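Local coordinates for 2-oxoglutarate dehydrogenase E3 component (Thermus thermophilus, PDB 2YQU), which probably oxidises the dihydrolipoyl groups of 2-oxo acid dehydrogenase complexes with NAD(+), passing the electrons through a bound FAD, at residues W146-V154 with V231-A241; V193-I202 with L223-V231. All coordinates share one frame; numbering follows the deposited sequence.

Contact 1 (W146-V154 with V231-A241)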
loop_
_atom_site.group_PDB
_atom_site.type_symbol
_atom_site.label_atom_id
_atom_site.label_comp_id
_atom_site.label_asym_id
_atom_site.label_seq_id
_atom_site.Cartn_x
_atom_site.Cartn_y
_atom_site.Cartn_z
ATOM N N TRP A 146 -17.790 -5.808 -37.124
ATOM C CA TRP A 146 -17.667 -4.451 -37.672
ATOM C C TRP A 146 -16.292 -3.822 -37.452
ATOM O O TRP A 146 -15.986 -2.794 -38.046
ATOM C CB TRP A 146 -18.758 -3.518 -37.121
ATOM C CG TRP A 146 -18.992 -3.580 -35.645
ATOM C CD1 TRP A 146 -20.022 -4.206 -35.012
ATOM C CD2 TRP A 146 -18.192 -2.985 -34.609
ATOM N NE1 TRP A 146 -19.916 -4.043 -33.653
ATOM C CE2 TRP A 146 -18.803 -3.296 -33.376
ATOM C CE3 TRP A 146 -17.016 -2.217 -34.597
ATOM C CZ2 TRP A 146 -18.286 -2.878 -32.151
ATOM C CZ3 TRP A 146 -16.503 -1.797 -33.374
ATOM C CH2 TRP A 146 -17.138 -2.129 -32.173
ATOM N N ALA A 147 -15.477 -4.422 -36.589
ATOM C CA ALA A 147 -14.118 -3.944 -36.357
ATOM C C ALA A 147 -13.132 -4.697 -37.233
ATOM O O ALA A 147 -12.878 -5.879 -37.017
ATOM C CB ALA A 147 -13.744 -4.090 -34.889
ATOM N N GLN A 148 -12.590 -4.007 -38.231
ATOM C CA GLN A 148 -11.616 -4.602 -39.141
ATOM C C GLN A 148 -10.216 -4.417 -38.565
ATOM O O GLN A 148 -9.535 -3.436 -38.849
ATOM C CB GLN A 148 -11.740 -3.985 -40.543
ATOM C CG GLN A 148 -13.109 -4.224 -41.186
ATOM C CD GLN A 148 -13.315 -3.458 -42.484
ATOM O OE1 GLN A 148 -14.396 -2.910 -42.716
ATOM N NE2 GLN A 148 -12.290 -3.420 -43.326
ATOM N N VAL A 149 -9.824 -5.365 -37.726
ATOM C CA VAL A 149 -8.529 -5.360 -37.064
ATOM C C VAL A 149 -7.477 -5.902 -38.022
ATOM O O VAL A 149 -7.555 -7.062 -38.438
ATOM C CB VAL A 149 -8.574 -6.233 -35.784
ATOM C CG1 VAL A 149 -7.184 -6.376 -35.148
ATOM C CG2 VAL A 149 -9.562 -5.647 -34.796
ATOM N N ASP A 150 -6.510 -5.060 -38.377
ATOM C CA ASP A 150 -5.367 -5.480 -39.190
ATOM C C ASP A 150 -4.071 -5.605 -38.365
ATOM O O ASP A 150 -2.995 -5.802 -38.923
ATOM C CB ASP A 150 -5.172 -4.514 -40.378
ATOM C CG ASP A 150 -4.732 -3.132 -39.943
ATOM O OD1 ASP A 150 -4.433 -2.278 -40.812
ATOM O OD2 ASP A 150 -4.641 -2.811 -38.742
ATOM N N TYR A 151 -4.182 -5.466 -37.042
ATOM C CA TYR A 151 -3.036 -5.542 -36.118
ATOM C C TYR A 151 -1.915 -4.519 -36.403
ATOM O O TYR A 151 -0.786 -4.672 -35.941
ATOM C CB TYR A 151 -2.503 -6.979 -36.070
ATOM C CG TYR A 151 -3.595 -7.958 -35.706
ATOM C CD1 TYR A 151 -4.184 -8.775 -36.669
ATOM C CD2 TYR A 151 -4.079 -8.028 -34.403
ATOM C CE1 TYR A 151 -5.215 -9.656 -36.333
ATOM C CE2 TYR A 151 -5.094 -8.898 -34.060
ATOM C CZ TYR A 151 -5.662 -9.712 -35.026
ATOM O OH TYR A 151 -6.674 -10.577 -34.672
ATOM N N GLU A 152 -2.260 -3.458 -37.129
ATOM C CA GLU A 152 -1.325 -2.398 -37.489
ATOM C C GLU A 152 -1.921 -1.049 -37.101
ATOM O O GLU A 152 -1.471 -0.422 -36.145
ATOM C CB GLU A 152 -1.025 -2.430 -38.993
ATOM C CG GLU A 152 -0.132 -3.584 -39.425
ATOM C CD GLU A 152 -0.141 -3.807 -40.931
ATOM O OE1 GLU A 152 -0.681 -2.948 -41.670
ATOM O OE2 GLU A 152 0.396 -4.844 -41.388
ATOM N N ARG A 153 -2.936 -0.615 -37.849
ATOM C CA ARG A 153 -3.637 0.641 -37.592
ATOM C C ARG A 153 -4.838 0.457 -36.665
ATOM O O ARG A 153 -5.113 1.316 -35.832
ATOM C CB ARG A 153 -4.095 1.271 -38.918
ATOM C CG ARG A 153 -2.953 1.872 -39.745
ATOM C CD ARG A 153 -2.268 3.048 -39.065
ATOM N NE ARG A 153 -1.239 3.681 -39.890
ATOM C CZ ARG A 153 -0.360 4.573 -39.434
ATOM N NH1 ARG A 153 0.542 5.096 -40.258
ATOM N NH2 ARG A 153 -0.384 4.958 -38.160
ATOM N N VAL A 154 -5.569 -0.638 -36.850
ATOM C CA VAL A 154 -6.630 -1.057 -35.946
ATOM C C VAL A 154 -6.123 -2.287 -35.203
ATOM O O VAL A 154 -5.819 -3.304 -35.823
ATOM C CB VAL A 154 -7.923 -1.401 -36.710
ATOM C CG1 VAL A 154 -9.041 -1.763 -35.744
ATOM C CG2 VAL A 154 -8.337 -0.233 -37.596
ATOM N N VAL A 231 -20.335 2.472 -31.566
ATOM C CA VAL A 231 -19.453 2.376 -32.720
ATOM C C VAL A 231 -20.040 1.348 -33.688
ATOM O O VAL A 231 -20.414 0.245 -33.282
ATOM C CB VAL A 231 -18.026 1.957 -32.301
ATOM C CG1 VAL A 231 -17.149 1.718 -33.525
ATOM C CG2 VAL A 231 -17.415 3.013 -31.390
ATOM N N THR A 232 -20.132 1.726 -34.960
ATOM C CA THR A 232 -20.731 0.877 -35.986
ATOM C C THR A 232 -19.695 0.312 -36.953
ATOM O O THR A 232 -19.976 -0.668 -37.646
ATOM C CB THR A 232 -21.796 1.654 -36.771
ATOM O OG1 THR A 232 -21.269 2.910 -37.211
ATOM C CG2 THR A 232 -22.966 2.020 -35.885
ATOM N N ALA A 233 -18.513 0.925 -37.018
ATOM C CA ALA A 233 -17.426 0.403 -37.844
ATOM C C ALA A 233 -16.072 0.932 -37.387
ATOM O O ALA A 233 -15.969 2.046 -36.892
ATOM C CB ALA A 233 -17.647 0.766 -39.320
ATOM N N VAL A 234 -15.044 0.110 -37.550
ATOM C CA VAL A 234 -13.663 0.554 -37.417
ATOM C C VAL A 234 -12.927 0.011 -38.625
ATOM O O VAL A 234 -12.915 -1.193 -38.849
ATOM C CB VAL A 234 -13.006 0.056 -36.118
ATOM C CG1 VAL A 234 -11.569 0.585 -36.002
ATOM C CG2 VAL A 234 -13.832 0.491 -34.912
ATOM N N VAL A 235 -12.339 0.906 -39.411
ATOM C CA VAL A 235 -11.727 0.534 -40.683
ATOM C C VAL A 235 -10.338 1.154 -40.813
ATOM O O VAL A 235 -10.172 2.343 -40.586
ATOM C CB VAL A 235 -12.596 1.000 -41.883
ATOM C CG1 VAL A 235 -12.036 0.458 -43.196
ATOM C CG2 VAL A 235 -14.043 0.569 -41.704
ATOM N N PRO A 236 -9.333 0.357 -41.159
ATOM C CA PRO A 236 -8.005 0.915 -41.433
ATOM C C PRO A 236 -7.993 1.755 -42.709
ATOM O O PRO A 236 -8.761 1.498 -43.630
ATOM C CB PRO A 236 -7.107 -0.321 -41.571
ATOM C CG PRO A 236 -8.008 -1.470 -41.787
ATOM C CD PRO A 236 -9.362 -1.110 -41.280
ATOM N N GLU A 237 -7.147 2.776 -42.719
ATOM C CA GLU A 237 -6.916 3.621 -43.888
ATOM C C GLU A 237 -5.412 3.661 -44.168
ATOM O O GLU A 237 -4.629 3.032 -43.450
ATOM C CB GLU A 237 -7.488 5.017 -43.636
ATOM C CG GLU A 237 -9.008 5.019 -43.545
ATOM C CD GLU A 237 -9.599 6.330 -43.067
ATOM O OE1 GLU A 237 -10.776 6.584 -43.382
ATOM O OE2 GLU A 237 -8.911 7.103 -42.372
ATOM N N ALA A 238 -5.013 4.393 -45.207
ATOM C CA ALA A 238 -3.627 4.391 -45.683
ATOM C C ALA A 238 -2.589 4.698 -44.599
ATOM O O ALA A 238 -1.592 3.980 -44.467
ATOM C CB ALA A 238 -3.472 5.364 -46.857
ATOM N N LYS A 239 -2.823 5.758 -43.827
ATOM C CA LYS A 239 -1.902 6.156 -42.759
ATOM C C LYS A 239 -2.677 6.541 -41.493
ATOM O O LYS A 239 -2.356 7.513 -40.804
ATOM C CB LYS A 239 -0.994 7.298 -43.232
ATOM C CG LYS A 239 -1.733 8.544 -43.690
ATOM C CD LYS A 239 -0.778 9.552 -44.311
ATOM C CE LYS A 239 -0.537 9.264 -45.782
ATOM N NZ LYS A 239 0.654 10.007 -46.276
ATOM N N GLY A 240 -3.696 5.741 -41.199
ATOM C CA GLY A 240 -4.533 5.937 -40.032
ATOM C C GLY A 240 -5.682 4.946 -40.015
ATOM O O GLY A 240 -5.566 3.846 -40.547
ATOM N N ALA A 241 -6.783 5.345 -39.392
ATOM C CA ALA A 241 -7.998 4.534 -39.328
ATOM C C ALA A 241 -9.183 5.413 -38.977
ATOM O O ALA A 241 -9.027 6.454 -38.339
ATOM C CB ALA A 241 -7.852 3.406 -38.303
HETATM O O HOH W 1 -0.345 2.447 -42.623
#
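The indole of Trp146 lies over the backbone carbonyl of Val231, whose O sits over the centre of the ring system, 3.8 Å above its plane. The same ring meets Val231 CG1 through CZ3 at 3.6 Å, and Val234 CG2 meets the rim of the ring, level with it. With chi1 at 46°, CG sits between the backbone N and carbonyl carbon, which turns the ring back over strand 231-237. That strand is an outer one of the three-stranded antiparallel sheet of the NAD-binding domain, and the loop 146-154 joins it by a single beta bridge, Ala147 with Val234. Two backbone bonds make the bridge: Val234 N to Trp146 O (3.1 Å) and Gln148 N to Val234 O (2.9 Å). Where the loop enters strand 154-155, Val154 CG1 presses on Val234 CG1 at 3.5 Å, a close carbon-carbon approach, while Val154 CG2 rests on Ala241 CB. Asp150 shapes the turn between: OD2 accepts from the backbone N of Glu152, Arg153 and Val154, an Asx turn extended into an Asx motif, and OD1 approaches Pro236 CB. A bend at chi2 (-64°) lays the Arg153 chain along Gly240, CG 3.4 Å from Gly240 O, and the Lys239 carbonyl carbon lies over one guanidinium face; NH2 bonds to Asp254 O. A water accepts from Arg153 NE at 3.1 Å and donates to Ala238 O at 2.7 Å.

Contact 2 (V193-I202 with L223-V231); sequences VIVLEYMDRI and LTIRTGVRV
Val195 and Ile225 lie side by side on one face of the parallel sheet, Ile225 CD1 reaching Val195 CB at 3.6 Å; chi1 of -50° and chi2 of -63° place the ethyl branch against that neighbour. Ile225 CG2 meets Ile202 CG2, the side chains crossing at about a right angle. On the face of Ile194, Thr224, Leu196 and Arg226, Leu196 CD2 touches the aliphatic part of Arg226, whose NH1 forms a salt bridge with Glu249, and Leu196 CD1 packs on Val231 CG2. Strands 193-196 and 224-226 run 13° from parallel, joined through helix 208-221 in the beta-alpha-beta unit of a Rossmann-type domain. Their backbone ladder runs from Thr224 N on Val193 O (2.9 Å) to Glu197 N on Arg226 O (3.0 Å). Beyond it, Val229 N bonds to Glu197 O and Gly228 N to Met199 O, the latter from above the carbonyl plane. Thr227 fills this bend: CB lies 3.3 Å from Met199 O, CG2 packs on Arg201 CA, and OG1 donates to a water that also reaches Asp200 O. Truncation to an alanine would probably leave that water without its donor and open a gap beside Arg201 CA. Further out, the edge of the Tyr198 ring meets Arg230, CD1 lying 3.7 Å from Arg230 CB. Glu197, which binds NAD(+) in another structure of this protein (none is bound here), is positioned by Met199 N on OE2 (2.9 Å) and Gly175 N on OE1. Two amides thus grip the carboxylate, one on each oxygen, and probably stabilise its negative charge at the dinucleotide site.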
loop_
_atom_site.group_PDB
_atom_site.type_symbol
_atom_site.label_atom_id
_atom_site.label_comp_id
_atom_site.label_asym_id
_atom_site.label_seq_id
_atom_site.Cartn_x
_atom_site.Cartn_y
_atom_site.Cartn_z
ATOM N N VAL A 193 -6.104 11.249 -26.701
ATOM C CA VAL A 193 -6.791 9.974 -26.525
ATOM C C VAL A 193 -8.283 10.215 -26.353
ATOM O O VAL A 193 -8.696 11.065 -25.559
ATOM C CB VAL A 193 -6.218 9.202 -25.319
ATOM C CG1 VAL A 193 -6.958 7.874 -25.116
ATOM C CG2 VAL A 193 -4.725 8.971 -25.509
ATOM N N ILE A 194 -9.076 9.475 -27.129
ATOM C CA ILE A 194 -10.525 9.496 -27.040
ATOM C C ILE A 194 -10.999 8.090 -26.714
ATOM O O ILE A 194 -10.602 7.143 -27.380
ATOM C CB ILE A 194 -11.150 9.943 -28.383
ATOM C CG1 ILE A 194 -10.679 11.354 -28.746
ATOM C CG2 ILE A 194 -12.668 9.874 -28.304
ATOM C CD1 ILE A 194 -11.036 11.777 -30.171
ATOM N N VAL A 195 -11.860 7.963 -25.712
ATOM C CA VAL A 195 -12.387 6.672 -25.287
ATOM C C VAL A 195 -13.883 6.659 -25.600
ATOM O O VAL A 195 -14.603 7.553 -25.186
ATOM C CB VAL A 195 -12.160 6.445 -23.774
ATOM C CG1 VAL A 195 -12.766 5.122 -23.319
ATOM C CG2 VAL A 195 -10.671 6.503 -23.441
ATOM N N LEU A 196 -14.329 5.653 -26.351
ATOM C CA LEU A 196 -15.733 5.514 -26.734
ATOM C C LEU A 196 -16.320 4.293 -26.038
ATOM O O LEU A 196 -15.763 3.205 -26.134
ATOM C CB LEU A 196 -15.849 5.335 -28.246
ATOM C CG LEU A 196 -15.159 6.401 -29.096
ATOM C CD1 LEU A 196 -15.124 5.982 -30.548
ATOM C CD2 LEU A 196 -15.865 7.731 -28.931
ATOM N N GLU A 197 -17.446 4.470 -25.360
ATOM C CA GLU A 197 -18.109 3.373 -24.652
ATOM C C GLU A 197 -19.615 3.416 -24.918
ATOM O O GLU A 197 -20.237 4.474 -24.864
ATOM C CB GLU A 197 -17.788 3.453 -23.155
ATOM C CG GLU A 197 -18.528 2.477 -22.239
ATOM C CD GLU A 197 -18.486 1.035 -22.710
ATOM O OE1 GLU A 197 -17.401 0.544 -23.068
ATOM O OE2 GLU A 197 -19.552 0.380 -22.723
ATOM N N TYR A 198 -20.186 2.251 -25.219
ATOM C CA TYR A 198 -21.612 2.110 -25.518
ATOM C C TYR A 198 -22.489 2.319 -24.282
ATOM O O TYR A 198 -23.508 3.008 -24.336
ATOM C CB TYR A 198 -21.869 0.721 -26.108
ATOM C CG TYR A 198 -23.324 0.396 -26.356
ATOM C CD1 TYR A 198 -24.044 1.044 -27.350
ATOM C CD2 TYR A 198 -23.978 -0.572 -25.598
ATOM C CE1 TYR A 198 -25.381 0.737 -27.582
ATOM C CE2 TYR A 198 -25.302 -0.878 -25.816
ATOM C CZ TYR A 198 -26.001 -0.229 -26.811
ATOM O OH TYR A 198 -27.324 -0.549 -27.023
ATOM N N MET A 199 -22.091 1.708 -23.172
ATOM C CA MET A 199 -22.806 1.856 -21.910
ATOM C C MET A 199 -22.696 3.279 -21.381
ATOM O O MET A 199 -21.849 4.051 -21.826
ATOM C CB MET A 199 -22.250 0.879 -20.878
ATOM C CG MET A 199 -22.388 -0.580 -21.281
ATOM S SD MET A 199 -21.671 -1.692 -20.066
ATOM C CE MET A 199 -22.884 -1.569 -18.790
ATOM N N ASP A 200 -23.541 3.611 -20.408
ATOM C CA ASP A 200 -23.633 4.977 -19.879
ATOM C C ASP A 200 -22.567 5.319 -18.833
ATOM O O ASP A 200 -22.694 6.316 -18.124
ATOM C CB ASP A 200 -25.033 5.236 -19.295
ATOM C CG ASP A 200 -25.316 4.435 -18.024
ATOM O OD1 ASP A 200 -24.495 3.573 -17.624
ATOM O OD2 ASP A 200 -26.357 4.604 -17.353
ATOM N N ARG A 201 -21.539 4.482 -18.733
ATOM C CA ARG A 201 -20.428 4.704 -17.816
ATOM C C ARG A 201 -19.217 3.871 -18.225
ATOM O O ARG A 201 -19.339 2.920 -18.992
ATOM C CB ARG A 201 -20.842 4.336 -16.394
ATOM C CG ARG A 201 -21.194 2.875 -16.236
ATOM C CD ARG A 201 -21.970 2.558 -14.997
ATOM N NE ARG A 201 -21.967 1.120 -14.744
ATOM C CZ ARG A 201 -22.811 0.244 -15.296
ATOM N NH1 ARG A 201 -22.709 -1.043 -14.982
ATOM N NH2 ARG A 201 -23.751 0.631 -16.156
ATOM N N ILE A 202 -18.052 4.233 -17.701
ATOM C CA ILE A 202 -16.841 3.439 -17.875
ATOM C C ILE A 202 -16.651 2.527 -16.668
ATOM O O ILE A 202 -17.338 2.676 -15.659
ATOM C CB ILE A 202 -15.607 4.341 -18.102
ATOM C CG1 ILE A 202 -15.331 5.245 -16.898
ATOM C CG2 ILE A 202 -15.800 5.198 -19.358
ATOM C CD1 ILE A 202 -13.991 5.948 -16.976
ATOM N N LEU A 223 -8.022 13.212 -21.160
ATOM C CA LEU A 223 -8.628 12.235 -22.064
ATOM C C LEU A 223 -10.016 12.726 -22.421
ATOM O O LEU A 223 -10.685 13.380 -21.615
ATOM C CB LEU A 223 -8.745 10.856 -21.403
ATOM C CG LEU A 223 -7.466 10.025 -21.280
ATOM C CD1 LEU A 223 -6.588 10.537 -20.140
ATOM C CD2 LEU A 223 -7.820 8.564 -21.065
ATOM N N THR A 224 -10.447 12.427 -23.636
ATOM C CA THR A 224 -11.835 12.629 -24.019
ATOM C C THR A 224 -12.547 11.314 -23.745
ATOM O O THR A 224 -12.098 10.276 -24.217
ATOM C CB THR A 224 -11.922 13.006 -25.495
ATOM O OG1 THR A 224 -11.337 14.301 -25.689
ATOM C CG2 THR A 224 -13.370 13.159 -25.947
ATOM N N ILE A 225 -13.604 11.353 -22.940
ATOM C CA ILE A 225 -14.412 10.173 -22.624
ATOM C C ILE A 225 -15.845 10.396 -23.112
ATOM O O ILE A 225 -16.506 11.348 -22.704
ATOM C CB ILE A 225 -14.442 9.903 -21.095
ATOM C CG1 ILE A 225 -13.032 9.898 -20.483
ATOM C CG2 ILE A 225 -15.159 8.593 -20.791
ATOM C CD1 ILE A 225 -12.134 8.815 -20.999
ATOM N N ARG A 226 -16.328 9.505 -23.970
ATOM C CA ARG A 226 -17.670 9.619 -24.520
ATOM C C ARG A 226 -18.424 8.323 -24.310
ATOM O O ARG A 226 -18.172 7.333 -24.994
ATOM C CB ARG A 226 -17.619 9.952 -26.002
ATOM C CG ARG A 226 -16.930 11.266 -26.300
ATOM C CD ARG A 226 -16.785 11.523 -27.768
ATOM N NE ARG A 226 -18.096 11.637 -28.394
ATOM C CZ ARG A 226 -18.306 11.707 -29.702
ATOM N NH1 ARG A 226 -17.292 11.677 -30.557
ATOM N NH2 ARG A 226 -19.547 11.818 -30.153
ATOM N N THR A 227 -19.343 8.345 -23.361
ATOM C CA THR A 227 -20.203 7.203 -23.085
ATOM C C THR A 227 -21.514 7.336 -23.860
ATOM O O THR A 227 -21.791 8.383 -24.454
ATOM C CB THR A 227 -20.479 7.093 -21.580
ATOM O OG1 THR A 227 -21.114 8.289 -21.108
ATOM C CG2 THR A 227 -19.170 7.005 -20.792
ATOM N N GLY A 228 -22.316 6.272 -23.864
ATOM C CA GLY A 228 -23.578 6.272 -24.590
ATOM C C GLY A 228 -23.431 6.387 -26.102
ATOM O O GLY A 228 -24.321 6.905 -26.773
ATOM N N VAL A 229 -22.320 5.877 -26.635
ATOM C CA VAL A 229 -21.985 5.990 -28.052
ATOM C C VAL A 229 -21.777 4.590 -28.635
ATOM O O VAL A 229 -20.959 3.819 -28.138
ATOM C CB VAL A 229 -20.699 6.829 -28.236
ATOM C CG1 VAL A 229 -20.130 6.701 -29.646
ATOM C CG2 VAL A 229 -20.973 8.299 -27.891
ATOM N N ARG A 230 -22.520 4.279 -29.688
ATOM C CA ARG A 230 -22.375 3.000 -30.372
ATOM C C ARG A 230 -21.488 3.124 -31.611
ATOM O O ARG A 230 -21.852 3.770 -32.594
ATOM C CB ARG A 230 -23.739 2.447 -30.779
ATOM C CG ARG A 230 -23.648 1.048 -31.380
ATOM C CD ARG A 230 -24.952 0.281 -31.349
ATOM N NE ARG A 230 -25.899 0.774 -32.341
ATOM C CZ ARG A 230 -25.922 0.413 -33.622
ATOM N NH1 ARG A 230 -25.038 -0.447 -34.113
ATOM N NH2 ARG A 230 -26.841 0.916 -34.423
ATOM N N VAL A 231 -20.335 2.472 -31.566
ATOM C CA VAL A 231 -19.453 2.376 -32.720
ATOM C C VAL A 231 -20.040 1.348 -33.688
ATOM O O VAL A 231 -20.414 0.245 -33.282
ATOM C CB VAL A 231 -18.026 1.957 -32.301
ATOM C CG1 VAL A 231 -17.149 1.718 -33.525
ATOM C CG2 VAL A 231 -17.415 3.013 -31.390
HETATM O O HOH W 2 -8.768 13.911 -26.639
HETATM O O HOH W 3 -20.919 9.056 -18.451
#

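Both contacts lie in the NAD-binding domain, centres about 18 Å apart, and mix buried apolar side chains (Val154 and Val234; Val195, Leu196 and Ile225) with exposed ones (Gln148; Tyr198 and Arg230). They meet at Val231, whose CG1 touches Trp146 and whose CG2 touches Leu196. Contact 2 joins neighbouring strands of the parallel Rossmann-type sheet, with 224-226 at its edge, so regular backbone bonding dominates. Contact 1 ties an irregular loop to the antiparallel sheet through one bridge; the indole, Pro236 and the valines carry the packing, while the Asx motif only shapes the loop. Because that loop leads into strand 154-155, contact 1 also brings the parallel sheet's other edge against the antiparallel sheet.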